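Side-chain contacts in UPF0201 protein MJ1564 (PDB 2PZZ), which is of unknown function and belongs to an archaeal family that resembles RNA-binding proteins in structure but is thought unlikely to bind RNA: residues A[12-16]-A[17-21]; A[56-60]-A[61-65]; A[117-120]-A[121-125]. One frame throughout, in Å; residues are numbered along the deposited sequence.

Contact 1 (A[12-16]-A[17-21]); sequences PTEDK and YKVKK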
ATOM      1  N   PRO A  12      -1.367   0.912   9.175  1.00 28.22           N
ATOM      2  CA  PRO A  12      -1.676   0.035  10.310  1.00 28.71           C
ATOM      3  C   PRO A  12      -1.409  -1.462  10.093  1.00 29.94           C
ATOM      4  O   PRO A  12      -0.921  -2.138  10.999  1.00 28.94           O
ATOM      5  CB  PRO A  12      -3.158   0.319  10.562  1.00 27.50           C
ATOM      6  CG  PRO A  12      -3.239   1.804  10.289  1.00 24.99           C
ATOM      7  CD  PRO A  12      -2.427   1.930   8.997  1.00 28.66           C
ATOM      8  N   THR A  13      -1.735  -1.979   8.906  1.00 29.77           N
ATOM      9  CA  THR A  13      -1.541  -3.403   8.630  1.00 29.20           C
ATOM     10  C   THR A  13      -0.174  -3.722   8.031  1.00 30.85           C
ATOM     11  O   THR A  13       0.110  -4.874   7.684  1.00 30.11           O
ATOM     12  CB  THR A  13      -2.636  -3.962   7.679  1.00 28.61           C
ATOM     13  OG1 THR A  13      -2.582  -3.283   6.418  1.00 26.18           O
ATOM     14  CG2 THR A  13      -4.016  -3.789   8.300  1.00 29.25           C
ATOM     15  N   GLU A  14       0.666  -2.701   7.895  1.00 30.18           N
ATOM     16  CA  GLU A  14       2.001  -2.909   7.361  1.00 31.28           C
ATOM     17  C   GLU A  14       2.962  -3.168   8.510  1.00 30.97           C
ATOM     18  O   GLU A  14       2.686  -2.821   9.657  1.00 30.01           O
ATOM     19  CB  GLU A  14       2.474  -1.686   6.554  1.00 29.58           C
ATOM     20  CG  GLU A  14       2.171  -1.781   5.068  1.00 29.76           C
ATOM     21  CD  GLU A  14       2.503  -0.514   4.325  1.00 32.97           C
ATOM     22  OE1 GLU A  14       3.281  -0.572   3.340  1.00 28.51           O
ATOM     23  OE2 GLU A  14       1.976   0.549   4.726  1.00 36.21           O
ATOM     24  N   ASP A  15       4.079  -3.814   8.199  1.00 32.61           N
ATOM     25  CA  ASP A  15       5.104  -4.077   9.206  1.00 31.31           C
ATOM     26  C   ASP A  15       6.149  -3.007   8.938  1.00 27.56           C
ATOM     27  O   ASP A  15       6.786  -3.011   7.885  1.00 29.11           O
ATOM     28  CB  ASP A  15       5.720  -5.457   9.006  1.00 34.34           C
ATOM     29  CG  ASP A  15       6.844  -5.734   9.979  1.00 36.37           C
ATOM     30  OD1 ASP A  15       7.775  -4.912  10.071  1.00 37.41           O
ATOM     31  OD2 ASP A  15       6.800  -6.782  10.653  1.00 41.78           O
ATOM     32  N   LYS A  16       6.337  -2.098   9.882  1.00 30.01           N
ATOM     33  CA  LYS A  16       7.291  -1.013   9.674  1.00 32.40           C
ATOM     34  C   LYS A  16       8.693  -1.456   9.270  1.00 32.95           C
ATOM     35  O   LYS A  16       9.365  -0.761   8.502  1.00 35.89           O
ATOM     36  CB  LYS A  16       7.359  -0.106  10.909  1.00 33.31           C
ATOM     37  CG  LYS A  16       7.852  -0.740  12.202  1.00 36.60           C
ATOM     38  CD  LYS A  16       7.837   0.320  13.294  1.00 40.25           C
ATOM     39  CE  LYS A  16       8.309  -0.206  14.628  1.00 43.99           C
ATOM     40  NZ  LYS A  16       8.317   0.873  15.664  1.00 45.20           N
ATOM     41  N   TYR A  17       9.136  -2.606   9.768  1.00 30.97           N
ATOM     42  CA  TYR A  17      10.471  -3.094   9.427  1.00 30.64           C
ATOM     43  C   TYR A  17      10.555  -3.565   7.980  1.00 28.69           C
ATOM     44  O   TYR A  17      11.611  -3.484   7.336  1.00 29.89           O
ATOM     45  CB  TYR A  17      10.869  -4.179  10.430  1.00 30.95           C
ATOM     46  CG  TYR A  17      10.854  -3.605  11.830  1.00 31.02           C
ATOM     47  CD1 TYR A  17      11.636  -2.495  12.138  1.00 31.54           C
ATOM     48  CD2 TYR A  17      10.003  -4.102  12.813  1.00 30.93           C
ATOM     49  CE1 TYR A  17      11.570  -1.886  13.382  1.00 33.16           C
ATOM     50  CE2 TYR A  17       9.931  -3.493  14.075  1.00 32.40           C
ATOM     51  CZ  TYR A  17      10.721  -2.384  14.344  1.00 33.35           C
ATOM     52  OH  TYR A  17      10.677  -1.750  15.575  1.00 39.81           O
ATOM     53  N   LYS A  18       9.433  -4.025   7.446  1.00 26.97           N
ATOM     54  CA  LYS A  18       9.413  -4.447   6.055  1.00 27.45           C
ATOM     55  C   LYS A  18       9.443  -3.214   5.164  1.00 27.65           C
ATOM     56  O   LYS A  18       9.992  -3.258   4.059  1.00 29.24           O
ATOM     57  CB  LYS A  18       8.159  -5.250   5.738  1.00 30.17           C
ATOM     58  CG  LYS A  18       8.076  -6.584   6.443  1.00 32.95           C
ATOM     59  CD  LYS A  18       6.877  -7.352   5.919  1.00 36.22           C
ATOM     60  CE  LYS A  18       6.919  -8.805   6.379  1.00 39.01           C
ATOM     61  NZ  LYS A  18       5.748  -9.572   5.851  1.00 39.41           N
ATOM     62  N   VAL A  19       8.832  -2.117   5.620  1.00 26.82           N
ATOM     63  CA  VAL A  19       8.839  -0.903   4.810  1.00 25.01           C
ATOM     64  C   VAL A  19      10.253  -0.363   4.857  1.00 21.88           C
ATOM     65  O   VAL A  19      10.785   0.069   3.851  1.00 23.46           O
ATOM     66  CB  VAL A  19       7.878   0.217   5.346  1.00 22.70           C
ATOM     67  CG1 VAL A  19       8.069   1.505   4.505  1.00 22.00           C
ATOM     68  CG2 VAL A  19       6.438  -0.248   5.251  1.00 23.73           C
ATOM     69  N   LYS A  20      10.859  -0.398   6.034  1.00 25.18           N
ATOM     70  CA  LYS A  20      12.225   0.097   6.199  1.00 28.98           C
ATOM     71  C   LYS A  20      13.206  -0.677   5.326  1.00 30.80           C
ATOM     72  O   LYS A  20      14.156  -0.102   4.780  1.00 32.79           O
ATOM     73  CB  LYS A  20      12.664  -0.012   7.660  1.00 32.67           C
ATOM     74  CG  LYS A  20      14.042   0.575   7.913  1.00 35.00           C
ATOM     75  CD  LYS A  20      14.578   0.135   9.258  1.00 35.07           C
ATOM     76  CE  LYS A  20      15.988   0.666   9.493  1.00 35.56           C
ATOM     77  NZ  LYS A  20      16.504   0.241  10.821  1.00 36.71           N
ATOM     78  N   LYS A  21      12.990  -1.980   5.188  1.00 30.30           N
ATOM     79  CA  LYS A  21      13.898  -2.771   4.353  1.00 33.55           C
ATOM     80  C   LYS A  21      13.664  -2.461   2.892  1.00 32.20           C
ATOM     81  O   LYS A  21      14.586  -2.555   2.079  1.00 32.57           O
ATOM     82  CB  LYS A  21      13.724  -4.280   4.603  1.00 32.42           C
ATOM     83  CG  LYS A  21      14.302  -4.725   5.947  1.00 35.84           C
ATOM     84  CD  LYS A  21      14.057  -6.199   6.208  1.00 39.56           C
ATOM     85  CE  LYS A  21      14.445  -6.566   7.628  1.00 41.64           C
ATOM     86  NZ  LYS A  21      14.105  -7.978   7.928  1.00 45.15           N
TER
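Lys16 and Tyr17 run alongside each other in one direction, and the lysine lays its aliphatic chain over one face of the tyrosine ring. Its CG stands 3.8 Å from the ring centroid and only 6° off the ring normal, a CH-pi contact. Lys16 CG sits between the backbone N and the carbonyl carbon, and from there the extended chain brings CE up to the phenol oxygen, with NZ alongside it. A lysine suits this place because its methylenes can cover an aromatic face while the ammonium group stays at its polar end. Asp15 is turned differently: its carboxylate plane lies 65° from the Tyr17 ring, and its CG, anti to the backbone N (chi1 177°), swings OD1 over the first turn of helix 16-26. Asp15 is the N-cap of that helix. OD1 accepts from Lys18 N at 3.2 Å, from above the carboxylate plane, and weakly from Tyr17 N, while Asp15 O takes Lys18 N and Val19 N. An alanine here would lose the carboxylate and is likely to leave Tyr17 N and Lys18 N without their side-chain acceptor, weakening the helix start. Lys18 crosses Asp15 nearly perpendicularly, its CG 3.7 Å from Asp15 CB, and sends NZ to Glu14 O of the second subunit. Glu14, its OE2 bonded to Lys11 N and OE1 salt-bridged to Lys86, brings OE1 within 3.7 Å of Val19 CG2; the valine packs on strand 3-10.

Contact 2 (A[56-60]-A[61-65]); sequences ELLRS and QSILD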
ATOM      1  N   GLU A  56      22.552   1.378 -10.138  1.00 38.04           N
ATOM      2  CA  GLU A  56      22.822  -0.003 -10.531  1.00 40.05           C
ATOM      3  C   GLU A  56      21.529  -0.692 -10.944  1.00 38.11           C
ATOM      4  O   GLU A  56      21.465  -1.331 -11.991  1.00 37.91           O
ATOM      5  CB  GLU A  56      23.414  -0.790  -9.362  1.00 43.05           C
ATOM      6  CG  GLU A  56      24.834  -0.456  -8.995  1.00 47.56           C
ATOM      7  CD  GLU A  56      25.222  -1.068  -7.662  1.00 51.70           C
ATOM      8  OE1 GLU A  56      24.740  -2.186  -7.360  1.00 52.14           O
ATOM      9  OE2 GLU A  56      26.010  -0.436  -6.924  1.00 54.09           O
ATOM     10  N   LEU A  57      20.495  -0.551 -10.118  1.00 36.42           N
ATOM     11  CA  LEU A  57      19.223  -1.200 -10.396  1.00 33.80           C
ATOM     12  C   LEU A  57      18.573  -0.725 -11.683  1.00 34.32           C
ATOM     13  O   LEU A  57      17.991  -1.532 -12.419  1.00 35.68           O
ATOM     14  CB  LEU A  57      18.271  -1.025  -9.214  1.00 36.67           C
ATOM     15  CG  LEU A  57      18.789  -1.625  -7.898  1.00 36.35           C
ATOM     16  CD1 LEU A  57      17.844  -1.283  -6.776  1.00 33.43           C
ATOM     17  CD2 LEU A  57      18.941  -3.146  -8.036  1.00 37.18           C
ATOM     18  N   LEU A  58      18.667   0.568 -11.977  1.00 31.53           N
ATOM     19  CA  LEU A  58      18.076   1.070 -13.217  1.00 29.53           C
ATOM     20  C   LEU A  58      18.798   0.404 -14.407  1.00 30.23           C
ATOM     21  O   LEU A  58      18.172   0.017 -15.386  1.00 30.10           O
ATOM     22  CB  LEU A  58      18.205   2.600 -13.311  1.00 28.91           C
ATOM     23  CG  LEU A  58      17.582   3.465 -12.192  1.00 26.94           C
ATOM     24  CD1 LEU A  58      17.900   4.924 -12.437  1.00 24.59           C
ATOM     25  CD2 LEU A  58      16.091   3.260 -12.134  1.00 27.21           C
ATOM     26  N   ARG A  59      20.115   0.266 -14.320  1.00 31.46           N
ATOM     27  CA  ARG A  59      20.868  -0.364 -15.406  1.00 34.87           C
ATOM     28  C   ARG A  59      20.538  -1.855 -15.451  1.00 36.80           C
ATOM     29  O   ARG A  59      20.163  -2.374 -16.502  1.00 35.02           O
ATOM     30  CB  ARG A  59      22.371  -0.111 -15.208  1.00 34.56           C
ATOM     31  CG  ARG A  59      22.721   1.361 -15.449  1.00 33.30           C
ATOM     32  CD  ARG A  59      24.016   1.795 -14.795  1.00 33.57           C
ATOM     33  NE  ARG A  59      24.304   3.193 -15.113  1.00 33.84           N
ATOM     34  CZ  ARG A  59      23.588   4.230 -14.678  1.00 32.48           C
ATOM     35  NH1 ARG A  59      22.531   4.039 -13.892  1.00 29.75           N
ATOM     36  NH2 ARG A  59      23.927   5.459 -15.032  1.00 35.05           N
ATOM     37  N   SER A  60      20.638  -2.524 -14.301  1.00 38.28           N
ATOM     38  CA  SER A  60      20.319  -3.955 -14.201  1.00 41.58           C
ATOM     39  C   SER A  60      18.940  -4.323 -14.750  1.00 41.31           C
ATOM     40  O   SER A  60      18.798  -5.290 -15.498  1.00 43.47           O
ATOM     41  CB  SER A  60      20.383  -4.412 -12.745  1.00 42.16           C
ATOM     42  OG  SER A  60      21.707  -4.390 -12.261  1.00 49.35           O
ATOM     43  N   GLN A  61      17.917  -3.569 -14.360  1.00 40.37           N
ATOM     44  CA  GLN A  61      16.558  -3.849 -14.812  1.00 37.98           C
ATOM     45  C   GLN A  61      16.349  -3.302 -16.210  1.00 37.86           C
ATOM     46  O   GLN A  61      15.301  -3.509 -16.831  1.00 38.01           O
ATOM     47  CB  GLN A  61      15.541  -3.213 -13.859  1.00 37.70           C
ATOM     48  CG  GLN A  61      15.740  -3.551 -12.399  1.00 38.91           C
ATOM     49  CD  GLN A  61      14.699  -2.885 -11.515  1.00 39.26           C
ATOM     50  OE1 GLN A  61      14.821  -2.862 -10.291  1.00 36.88           O
ATOM     51  NE2 GLN A  61      13.664  -2.341 -12.139  1.00 42.27           N
ATOM     52  N   SER A  62      17.349  -2.578 -16.696  1.00 37.39           N
ATOM     53  CA  SER A  62      17.273  -1.994 -18.023  1.00 38.67           C
ATOM     54  C   SER A  62      16.043  -1.083 -18.178  1.00 37.18           C
ATOM     55  O   SER A  62      15.306  -1.186 -19.163  1.00 36.53           O
ATOM     56  CB  SER A  62      17.242  -3.116 -19.079  1.00 41.31           C
ATOM     57  OG  SER A  62      17.175  -2.598 -20.397  1.00 45.85           O
ATOM     58  N   ILE A  63      15.823  -0.190 -17.209  1.00 36.20           N
ATOM     59  CA  ILE A  63      14.690   0.737 -17.273  1.00 35.29           C
ATOM     60  C   ILE A  63      15.143   2.199 -17.222  1.00 37.64           C
ATOM     61  O   ILE A  63      14.461   3.065 -16.661  1.00 35.47           O
ATOM     62  CB  ILE A  63      13.674   0.493 -16.129  1.00 35.57           C
ATOM     63  CG1 ILE A  63      14.375   0.615 -14.775  1.00 31.97           C
ATOM     64  CG2 ILE A  63      13.003  -0.887 -16.297  1.00 33.01           C
ATOM     65  CD1 ILE A  63      13.464   0.381 -13.600  1.00 31.70           C
ATOM     66  N   LEU A  64      16.304   2.463 -17.811  1.00 37.75           N
ATOM     67  CA  LEU A  64      16.854   3.812 -17.854  1.00 39.01           C
ATOM     68  C   LEU A  64      15.914   4.803 -18.546  1.00 40.09           C
ATOM     69  O   LEU A  64      15.759   5.946 -18.108  1.00 38.60           O
ATOM     70  CB  LEU A  64      18.191   3.792 -18.591  1.00 36.17           C
ATOM     71  CG  LEU A  64      19.349   3.111 -17.859  1.00 34.78           C
ATOM     72  CD1 LEU A  64      20.594   3.139 -18.727  1.00 35.55           C
ATOM     73  CD2 LEU A  64      19.615   3.834 -16.557  1.00 33.98           C
ATOM     74  N   ASP A  65      15.290   4.351 -19.629  1.00 40.81           N
ATOM     75  CA  ASP A  65      14.390   5.194 -20.403  1.00 43.44           C
ATOM     76  C   ASP A  65      13.217   5.678 -19.579  1.00 43.93           C
ATOM     77  O   ASP A  65      12.787   6.826 -19.715  1.00 43.88           O
ATOM     78  CB  ASP A  65      13.889   4.431 -21.630  1.00 46.66           C
ATOM     79  CG  ASP A  65      13.722   2.943 -21.361  1.00 52.84           C
ATOM     80  OD1 ASP A  65      14.735   2.274 -21.034  1.00 56.64           O
ATOM     81  OD2 ASP A  65      12.584   2.439 -21.473  1.00 53.90           O
TER
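Leu58 meets both Ile63 and Leu64 across the turn that ends helix 52-60. Its CB touches Leu64 CD2 at 3.7 Å, while its CD2 lies 4.1 Å from Ile63 CG1, the Leu58 and Ile63 side chains standing roughly square to one another. Ile63 CG1 stands between its own backbone N and carbonyl carbon (chi1 57°), a rotation that brings it back against the last helical turn. The same Leu64 methyl, CD2, also lies over one face of the Arg59 guanidinium, 4.0 Å from NH1. Leucine suits this position because one branch can serve a hydrophobic neighbour and a flat cation together. Beyond these side chains, the backbone sets the positions: Ile63 N gives a bond to Leu58 O, in the carbonyl plane, at 3.0 Å, and Ser62 N reaches Arg59 O at 2.8 Å from well above the carbonyl plane. Gln61 N still makes a helical bond to Leu57 O; its extended side chain runs past that oxygen, and OE1 accepts a bond from Val94 N. Ser60 OG turns back to Glu56 O, which also receives Ser60 N. Farther out, Arg59 NH1 is gripped by Lys55 O and Ile123 O, fixing the guanidinium with one face against Leu64 CD2. Ser62, with its positive phi of 57°, closes a Schellman motif that runs directly into helix 64-73, Ile63 occupying the N-cap position.

Contact 3 (A[117-120]-A[121-125]); sequences MKII and KDIAP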
HETATM    1  N   MSE A 117      20.162  18.858 -13.743  1.00 46.11           N
HETATM    2  CA  MSE A 117      20.019  18.121 -14.996  1.00 48.07           C
HETATM    3  C   MSE A 117      21.193  17.180 -15.223  1.00 46.54           C
HETATM    4  O   MSE A 117      21.033  16.134 -15.848  1.00 46.78           O
HETATM    5  CB  MSE A 117      19.893  19.074 -16.191  1.00 52.62           C
HETATM    6  CG  MSE A 117      18.533  19.026 -16.881  1.00 60.80           C
HETATM    7 SE   MSE A 117      18.065  17.274 -17.607  1.00 68.57          SE
HETATM    8  CE  MSE A 117      18.616  17.550 -19.437  1.00 66.34           C
ATOM      9  N   LYS A 118      22.373  17.551 -14.729  1.00 45.26           N
ATOM     10  CA  LYS A 118      23.544  16.698 -14.885  1.00 43.58           C
ATOM     11  C   LYS A 118      23.411  15.501 -13.962  1.00 41.85           C
ATOM     12  O   LYS A 118      23.874  14.408 -14.282  1.00 39.61           O
ATOM     13  CB  LYS A 118      24.833  17.460 -14.571  1.00 47.48           C
ATOM     14  CG  LYS A 118      25.360  18.275 -15.750  1.00 52.31           C
ATOM     15  CD  LYS A 118      26.729  18.872 -15.456  1.00 56.78           C
ATOM     16  CE  LYS A 118      27.280  19.611 -16.670  1.00 59.33           C
ATOM     17  NZ  LYS A 118      28.691  20.051 -16.463  1.00 63.40           N
ATOM     18  N   ILE A 119      22.775  15.718 -12.812  1.00 40.42           N
ATOM     19  CA  ILE A 119      22.554  14.652 -11.839  1.00 40.69           C
ATOM     20  C   ILE A 119      21.677  13.602 -12.516  1.00 41.31           C
ATOM     21  O   ILE A 119      21.946  12.394 -12.444  1.00 39.74           O
ATOM     22  CB  ILE A 119      21.793  15.178 -10.593  1.00 43.15           C
ATOM     23  CG1 ILE A 119      22.662  16.178  -9.823  1.00 43.84           C
ATOM     24  CG2 ILE A 119      21.366  14.012  -9.699  1.00 40.55           C
ATOM     25  CD1 ILE A 119      23.838  15.555  -9.151  1.00 42.37           C
ATOM     26  N   ILE A 120      20.632  14.085 -13.186  1.00 39.64           N
ATOM     27  CA  ILE A 120      19.685  13.211 -13.863  1.00 40.11           C
ATOM     28  C   ILE A 120      20.287  12.448 -15.032  1.00 40.14           C
ATOM     29  O   ILE A 120      19.992  11.270 -15.215  1.00 39.23           O
ATOM     30  CB  ILE A 120      18.453  14.007 -14.343  1.00 38.55           C
ATOM     31  CG1 ILE A 120      17.679  14.525 -13.127  1.00 38.08           C
ATOM     32  CG2 ILE A 120      17.558  13.121 -15.203  1.00 37.03           C
ATOM     33  CD1 ILE A 120      16.436  15.328 -13.473  1.00 39.25           C
ATOM     34  N   LYS A 121      21.117  13.116 -15.827  1.00 39.97           N
ATOM     35  CA  LYS A 121      21.759  12.463 -16.964  1.00 42.26           C
ATOM     36  C   LYS A 121      22.705  11.388 -16.450  1.00 41.82           C
ATOM     37  O   LYS A 121      22.874  10.335 -17.057  1.00 42.68           O
ATOM     38  CB  LYS A 121      22.543  13.488 -17.800  1.00 41.93           C
ATOM     39  CG  LYS A 121      21.658  14.367 -18.682  1.00 43.10           C
ATOM     40  CD  LYS A 121      22.454  15.473 -19.382  1.00 39.96           C
ATOM     41  CE  LYS A 121      21.547  16.298 -20.307  1.00 42.72           C
ATOM     42  NZ  LYS A 121      22.154  17.589 -20.786  1.00 42.09           N
ATOM     43  N   ASP A 122      23.314  11.676 -15.311  1.00 41.88           N
ATOM     44  CA  ASP A 122      24.254  10.776 -14.671  1.00 42.72           C
ATOM     45  C   ASP A 122      23.546   9.545 -14.100  1.00 42.23           C
ATOM     46  O   ASP A 122      24.064   8.427 -14.176  1.00 40.76           O
ATOM     47  CB  ASP A 122      24.978  11.539 -13.563  1.00 46.47           C
ATOM     48  CG  ASP A 122      26.047  10.721 -12.893  1.00 50.30           C
ATOM     49  OD1 ASP A 122      25.701   9.837 -12.088  1.00 53.08           O
ATOM     50  OD2 ASP A 122      27.239  10.962 -13.176  1.00 55.92           O
ATOM     51  N   ILE A 123      22.358   9.757 -13.534  1.00 39.62           N
ATOM     52  CA  ILE A 123      21.589   8.669 -12.946  1.00 38.56           C
ATOM     53  C   ILE A 123      20.903   7.809 -14.002  1.00 38.70           C
ATOM     54  O   ILE A 123      21.028   6.581 -13.989  1.00 37.50           O
ATOM     55  CB  ILE A 123      20.520   9.208 -11.971  1.00 38.71           C
ATOM     56  CG1 ILE A 123      21.212   9.870 -10.774  1.00 39.74           C
ATOM     57  CG2 ILE A 123      19.613   8.069 -11.486  1.00 36.15           C
ATOM     58  CD1 ILE A 123      20.243  10.488  -9.751  1.00 36.01           C
ATOM     59  N   ALA A 124      20.178   8.462 -14.907  1.00 37.49           N
ATOM     60  CA  ALA A 124      19.452   7.786 -15.972  1.00 37.58           C
ATOM     61  C   ALA A 124      19.829   8.377 -17.331  1.00 38.94           C
ATOM     62  O   ALA A 124      19.120   9.231 -17.871  1.00 38.02           O
ATOM     63  CB  ALA A 124      17.937   7.908 -15.737  1.00 35.91           C
ATOM     64  N   PRO A 125      20.960   7.924 -17.898  1.00 40.37           N
ATOM     65  CA  PRO A 125      21.470   8.376 -19.194  1.00 41.88           C
ATOM     66  C   PRO A 125      20.616   7.863 -20.346  1.00 44.19           C
ATOM     67  O   PRO A 125      20.078   6.749 -20.279  1.00 43.65           O
ATOM     68  CB  PRO A 125      22.871   7.763 -19.254  1.00 39.67           C
ATOM     69  CG  PRO A 125      23.206   7.473 -17.830  1.00 40.40           C
ATOM     70  CD  PRO A 125      21.916   6.999 -17.268  1.00 39.78           C
TER
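Helix 116-123 ends within this contact, and its last turn is amphipathic. On the buried side Ile119 and Ile123 are aligned flank to flank, with Ile119 CG2 3.7 Å from Ile123 CD1. Both also touch Ile108 of strand 104-109, a place where beta-branched aliphatic chains can fill the space between helix and sheet. Ile123 CG1, anti to the carbonyl carbon (chi1 -66°), lies against Ile119 O, 3.1 Å away, and sets CD1 against Ile119. The partly exposed flank is different. There Met117, present as selenomethionine, is bent at chi2 and chi3 and slants across Lys121; its CE and Lys121 CE come to 3.3 Å, too close for comfortable contact, so the exact placing of these ends is doubtful. Asp122 suits the exposed side by pairing OD1 with Lys55 NZ. Successive backbone bonds hold these side chains in step, ending with Ala124 N to Ile120 O at 2.8 Å and 165°. Ala124 is the first residue to leave helical geometry, and its small side chain packs on Ala67 of helix 64-73. Pro125, which has no backbone N-H to extend the series, follows at this C-terminal helix end, where i to i+4 pairing gives way to loop.

How the contacts relate
Contacts 2 and 3 are neighbours, their centres about 13 Å apart, and they meet directly: besides its bond to Ile123 O, Arg59 makes a weak one from NH2 to Asp122 O, and Leu58 packs on Ile123. Contact 1 is remote, its centre about 26 Å from that of contact 2 and 31 Å from that of contact 3. Each mixes core and surface: Leu58, Leu64, Ile119, Ile120 and Ile123 are buried, whereas Tyr17, Ser62 and Lys121 are exposed. Contact 1 starts a helix with a carboxylate cap, within the subunit interface. Contact 2 ends one helix and starts the next, and contact 3 ends another, both with backbone bonds and aliphatic pairs; no other chain of the assembly touches them.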